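Side-chain contacts in flavodoxin, WrbA-like protein (Agrobacterium tumefaciens, PDB 3D7N), which probably binds FMN and transfers electrons as a WrbA-like flavodoxin, consistent with NAD(P)H:quinone dehydrogenase activity: residues Lys82-Ala87 with Ala118-Gly123; Asp47-Leu52 with Lys74-Ala79. All coordinates share one frame; numbering follows the deposited sequence.

Contact 1: residues Lys82-Ala87 with Ala118-Gly123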
loop_
_atom_site.group_PDB
_atom_site.type_symbol
_atom_site.label_atom_id
_atom_site.label_comp_id
_atom_site.label_asym_id
_atom_site.label_seq_id
_atom_site.Cartn_x
_atom_site.Cartn_y
_atom_site.Cartn_z
ATOM N N LYS A 82 23.386 -1.499 -4.784
ATOM C CA LYS A 82 24.632 -1.300 -5.543
ATOM C C LYS A 82 24.329 -0.840 -6.981
ATOM O O LYS A 82 24.707 0.258 -7.351
ATOM C CB LYS A 82 25.499 -2.559 -5.480
ATOM C CG LYS A 82 26.564 -2.635 -6.551
ATOM C CD LYS A 82 27.739 -3.527 -6.179
ATOM C CE LYS A 82 28.365 -4.116 -7.438
ATOM N NZ LYS A 82 29.831 -4.256 -7.321
ATOM N N PRO A 83 23.611 -1.643 -7.791
ATOM C CA PRO A 83 23.228 -1.085 -9.101
ATOM C C PRO A 83 22.401 0.205 -9.045
ATOM O O PRO A 83 22.430 1.003 -9.961
ATOM C CB PRO A 83 22.446 -2.226 -9.780
ATOM C CG PRO A 83 22.139 -3.223 -8.718
ATOM C CD PRO A 83 23.180 -3.040 -7.638
ATOM N N TRP A 84 21.681 0.408 -7.962
ATOM C CA TRP A 84 20.859 1.612 -7.767
ATOM C C TRP A 84 21.684 2.895 -7.594
ATOM O O TRP A 84 21.326 3.938 -8.115
ATOM C CB TRP A 84 19.964 1.388 -6.553
ATOM C CG TRP A 84 19.145 2.554 -6.139
ATOM C CD1 TRP A 84 18.073 3.064 -6.776
ATOM C CD2 TRP A 84 19.333 3.340 -4.965
ATOM N NE1 TRP A 84 17.572 4.128 -6.075
ATOM C CE2 TRP A 84 18.339 4.323 -4.962
ATOM C CE3 TRP A 84 20.264 3.316 -3.913
ATOM C CZ2 TRP A 84 18.225 5.262 -3.945
ATOM C CZ3 TRP A 84 20.159 4.248 -2.919
ATOM C CH2 TRP A 84 19.149 5.221 -2.942
ATOM N N PHE A 85 22.792 2.814 -6.864
ATOM C CA PHE A 85 23.606 4.004 -6.630
ATOM C C PHE A 85 24.269 4.466 -7.939
ATOM O O PHE A 85 24.386 5.660 -8.190
ATOM C CB PHE A 85 24.622 3.795 -5.506
ATOM C CG PHE A 85 25.530 4.996 -5.289
ATOM C CD1 PHE A 85 25.061 6.133 -4.605
ATOM C CD2 PHE A 85 26.841 5.018 -5.811
ATOM C CE1 PHE A 85 25.880 7.249 -4.418
ATOM C CE2 PHE A 85 27.667 6.137 -5.627
ATOM C CZ PHE A 85 27.181 7.249 -4.927
ATOM N N SER A 86 24.648 3.535 -8.807
ATOM C CA SER A 86 25.179 3.925 -10.103
ATOM C C SER A 86 24.100 4.026 -11.194
ATOM O O SER A 86 24.415 4.106 -12.360
ATOM C CB SER A 86 26.314 2.975 -10.509
ATOM O OG SER A 86 25.992 1.614 -10.269
ATOM N N ALA A 87 22.826 4.034 -10.811
ATOM C CA ALA A 87 21.697 4.068 -11.775
ATOM C C ALA A 87 21.799 3.060 -12.957
ATOM O O ALA A 87 21.326 3.311 -14.063
ATOM C CB ALA A 87 21.506 5.518 -12.284
ATOM N N ALA A 118 11.115 -1.290 -8.791
ATOM C CA ALA A 118 11.260 -0.791 -10.181
ATOM C C ALA A 118 11.316 0.714 -10.268
ATOM O O ALA A 118 12.114 1.235 -10.994
ATOM C CB ALA A 118 10.107 -1.326 -11.096
ATOM N N GLY A 119 10.470 1.418 -9.530
ATOM C CA GLY A 119 10.451 2.884 -9.529
ATOM C C GLY A 119 11.729 3.462 -8.936
ATOM O O GLY A 119 12.338 4.401 -9.450
ATOM N N GLN A 120 12.142 2.882 -7.842
ATOM C CA GLN A 120 13.367 3.270 -7.140
ATOM C C GLN A 120 14.545 3.239 -8.133
ATOM O O GLN A 120 15.452 4.085 -8.082
ATOM C CB GLN A 120 13.589 2.216 -6.059
ATOM C CG GLN A 120 14.519 2.566 -5.003
ATOM C CD GLN A 120 13.845 2.843 -3.688
ATOM O OE1 GLN A 120 12.728 2.415 -3.483
ATOM N NE2 GLN A 120 14.529 3.616 -2.790
ATOM N N HIS A 121 14.506 2.260 -9.048
ATOM C CA HIS A 121 15.513 2.088 -10.088
ATOM C C HIS A 121 15.257 2.909 -11.339
ATOM O O HIS A 121 15.999 2.823 -12.299
ATOM C CB HIS A 121 15.599 0.599 -10.456
ATOM C CG HIS A 121 16.368 -0.215 -9.467
ATOM N ND1 HIS A 121 17.744 -0.253 -9.460
ATOM C CD2 HIS A 121 15.967 -1.002 -8.445
ATOM C CE1 HIS A 121 18.158 -1.034 -8.480
ATOM N NE2 HIS A 121 17.101 -1.497 -7.846
ATOM N N GLY A 122 14.179 3.660 -11.351
ATOM C CA GLY A 122 13.839 4.530 -12.475
ATOM C C GLY A 122 13.416 3.768 -13.718
ATOM O O GLY A 122 13.728 4.166 -14.828
ATOM N N GLY A 123 12.718 2.660 -13.527
ATOM C CA GLY A 123 12.275 1.810 -14.626
ATOM C C GLY A 123 10.858 2.061 -15.052
ATOM O O GLY A 123 10.170 2.863 -14.444
HETATM O O HOH W 1 19.323 1.290 -10.990
#

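Contact 2: residues Asp47-Leu52 with Lys74-Ala79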
loop_
_atom_site.group_PDB
_atom_site.type_symbol
_atom_site.label_atom_id
_atom_site.label_comp_id
_atom_site.label_asym_id
_atom_site.label_seq_id
_atom_site.Cartn_x
_atom_site.Cartn_y
_atom_site.Cartn_z
ATOM N N ASP A 47 26.931 -13.987 -12.060
ATOM C CA ASP A 47 26.290 -14.205 -13.345
ATOM C C ASP A 47 24.877 -13.604 -13.363
ATOM O O ASP A 47 24.491 -12.964 -14.329
ATOM C CB ASP A 47 26.224 -15.702 -13.622
ATOM C CG ASP A 47 27.588 -16.385 -13.437
ATOM O OD1 ASP A 47 28.066 -16.467 -12.263
ATOM O OD2 ASP A 47 28.186 -16.806 -14.457
ATOM N N GLY A 48 24.104 -13.816 -12.306
ATOM C CA GLY A 48 22.798 -13.171 -12.201
ATOM C C GLY A 48 22.877 -11.660 -12.290
ATOM O O GLY A 48 22.173 -11.058 -13.095
ATOM N N TRP A 49 23.736 -11.055 -11.476
ATOM C CA TRP A 49 23.861 -9.587 -11.385
ATOM C C TRP A 49 24.336 -8.971 -12.705
ATOM O O TRP A 49 23.823 -7.933 -13.147
ATOM C CB TRP A 49 24.839 -9.178 -10.265
ATOM C CG TRP A 49 24.338 -9.450 -8.871
ATOM C CD1 TRP A 49 24.805 -10.393 -7.996
ATOM C CD2 TRP A 49 23.268 -8.790 -8.201
ATOM N NE1 TRP A 49 24.104 -10.349 -6.819
ATOM C CE2 TRP A 49 23.153 -9.371 -6.917
ATOM C CE3 TRP A 49 22.430 -7.747 -8.540
ATOM C CZ2 TRP A 49 22.231 -8.953 -5.996
ATOM C CZ3 TRP A 49 21.501 -7.318 -7.600
ATOM C CH2 TRP A 49 21.408 -7.930 -6.349
ATOM N N ALA A 50 25.307 -9.604 -13.332
ATOM C CA ALA A 50 25.744 -9.181 -14.662
ATOM C C ALA A 50 24.593 -9.258 -15.685
ATOM O O ALA A 50 24.400 -8.330 -16.467
ATOM C CB ALA A 50 26.952 -10.015 -15.133
ATOM N N ALA A 51 23.843 -10.358 -15.674
ATOM C CA ALA A 51 22.689 -10.517 -16.536
ATOM C C ALA A 51 21.684 -9.399 -16.298
ATOM O O ALA A 51 21.185 -8.830 -17.240
ATOM C CB ALA A 51 22.037 -11.868 -16.301
ATOM N N LEU A 52 21.414 -9.054 -15.045
ATOM C CA LEU A 52 20.468 -7.962 -14.748
ATOM C C LEU A 52 20.959 -6.632 -15.312
ATOM O O LEU A 52 20.218 -5.947 -15.994
ATOM C CB LEU A 52 20.246 -7.781 -13.254
ATOM C CG LEU A 52 19.317 -8.646 -12.372
ATOM C CD1 LEU A 52 17.993 -8.975 -13.035
ATOM C CD2 LEU A 52 20.062 -9.902 -11.931
ATOM N N LYS A 74 13.744 -9.850 -0.574
ATOM C CA LYS A 74 14.043 -8.499 -0.059
ATOM C C LYS A 74 15.556 -8.341 0.157
ATOM O O LYS A 74 16.134 -7.332 -0.191
ATOM C CB LYS A 74 13.222 -8.233 1.209
ATOM C CG LYS A 74 13.325 -6.847 1.775
ATOM C CD LYS A 74 12.925 -5.771 0.749
ATOM C CE LYS A 74 12.788 -4.396 1.358
ATOM N NZ LYS A 74 14.014 -3.975 2.129
ATOM N N LYS A 75 16.226 -9.375 0.654
ATOM C CA LYS A 75 17.706 -9.377 0.724
ATOM C C LYS A 75 18.368 -9.125 -0.634
ATOM O O LYS A 75 19.402 -8.462 -0.737
ATOM C CB LYS A 75 18.221 -10.707 1.273
ATOM C CG LYS A 75 19.753 -10.738 1.453
ATOM C CD LYS A 75 20.170 -11.840 2.398
ATOM C CE LYS A 75 21.631 -11.742 2.813
ATOM N NZ LYS A 75 22.507 -12.566 1.966
ATOM N N PHE A 76 17.806 -9.700 -1.673
ATOM C CA PHE A 76 18.271 -9.408 -3.015
ATOM C C PHE A 76 17.949 -7.969 -3.419
ATOM O O PHE A 76 18.801 -7.298 -4.051
ATOM C CB PHE A 76 17.672 -10.377 -4.036
ATOM C CG PHE A 76 17.525 -9.787 -5.381
ATOM C CD1 PHE A 76 18.605 -9.770 -6.271
ATOM C CD2 PHE A 76 16.306 -9.234 -5.780
ATOM C CE1 PHE A 76 18.484 -9.188 -7.541
ATOM C CE2 PHE A 76 16.162 -8.662 -7.053
ATOM C CZ PHE A 76 17.257 -8.611 -7.926
ATOM N N ALA A 77 16.737 -7.496 -3.079
ATOM C CA ALA A 77 16.327 -6.141 -3.405
ATOM C C ALA A 77 17.264 -5.137 -2.705
ATOM O O ALA A 77 17.735 -4.129 -3.321
ATOM C CB ALA A 77 14.852 -5.902 -2.970
ATOM N N ASP A 78 17.529 -5.415 -1.413
ATOM C CA ASP A 78 18.405 -4.570 -0.628
ATOM C C ASP A 78 19.795 -4.536 -1.286
ATOM O O ASP A 78 20.413 -3.478 -1.372
ATOM C CB ASP A 78 18.444 -5.008 0.848
ATOM C CG ASP A 78 17.139 -4.726 1.583
ATOM O OD1 ASP A 78 16.231 -4.083 0.993
ATOM O OD2 ASP A 78 16.998 -5.116 2.777
ATOM N N ALA A 79 20.263 -5.680 -1.786
ATOM C CA ALA A 79 21.584 -5.779 -2.424
ATOM C C ALA A 79 21.602 -5.083 -3.791
ATOM O O ALA A 79 22.646 -4.730 -4.282
ATOM C CB ALA A 79 22.019 -7.245 -2.569
#

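Contact 1: residues Lys82-Ala87 with Ala118-Gly123
W84 sits against H121 and Q120 where two helices of the flavodoxin-like fold end close together. W84 lies on the short helix 81-85. Q120 is the last residue of helix 104-120, and H121 follows it. The W84 side chain starts with CG anti to the backbone N (chi1 175°), which sends the indole toward the end of the longer helix. W84 CB comes first and lies 3.6 Å from H121 CE1. Next along the indole, W84 CD1 stands over one face of the H121 imidazole, offset toward the rim, and lies 3.1 Å from Q120 O. The pair is edge-to-face, or T-shaped: the two ring planes meet at 80°, and the centroids of the indole five-membered ring and the imidazole are 5.4 Å apart. W84 NE1, on the pyrrole edge, donates a weak, bent hydrogen bond of 2.9 Å to Q120 O, with an N-H...O angle of 121°. Q120 O lies in the plane of the indole, at its edge. The aliphatic part of Q120 adds a contact, with CG 3.6 Å from W84 NE1.

H121 has further partners. Its NE2 is hydrogen-bonded to S80 OG, and its ring also stacks with W89. M66 of the third subunit packs on W84, Q120 and H121, so the contact belongs to a subunit interface. Both helices finish in Schellman motifs, with A87 and G122 at positive phi. One water bridges the segments. It donates to P83 O at 3.3 Å and lies in the imidazole plane, 2.7 Å from H121 ND1.

Contact 2: residues Asp47-Leu52 with Lys74-Ala79
F76 and A79 meet the indole of W49 and join two helices of the flavodoxin-like alpha/beta fold. Helix 46-54 carries W49, and helix 71-79 carries the partners. The backbones stay well apart: the closest CA atoms, of W49 and A79, are 10.0 Å from each other. The W49 indole spans most of that gap, and F76 reaches toward it.

In sequence order, K74 and K75 come first and make no contact with residues 47-52. With D78 they bind the third subunit: K74 NZ is hydrogen-bonded to the backbone oxygens of Y65 and P69 of that subunit, K75 makes a cation-pi contact with its W71, and D78 OD2 accepts a hydrogen bond from the backbone N of the same W71. F76 is the main partner of W49. Its CG is anti to the backbone N (chi1 151°, well short of 180°), and the ring reaches across to the indole. F76 CD1 and CE1 each lie 3.4 Å from W49 CH2. The rings are tilted by 26° and slid apart, so they barely overlap; the F76 ring and the W49 six-membered ring have centroids 5.0 Å apart. F76 also packs on V12 and F60 of the sheet. A79 closes the segment. Its CB points toward helix 46-54 and rests 3.8 Å from W49 CZ2.

How the contacts relate
Contact 1 is buried and contact 2 partly buried, with A79 of contact 2 exposed. Both lie on the same side of the chain's centre, about 12 Å apart between centres. Helices 71-79 and 81-85 follow each other in the chain, one serving each contact. S80, between them, binds H121 of contact 1 and also A77 O. The two meet directly where P83 CG lies 4.3 Å from W49 CZ3. Each has a tryptophan at its centre, but the chemistry differs. Contact 1 adds a weak hydrogen bond and a bridging water at helix ends. Contact 2 is apolar between the helices. Both touch the third subunit.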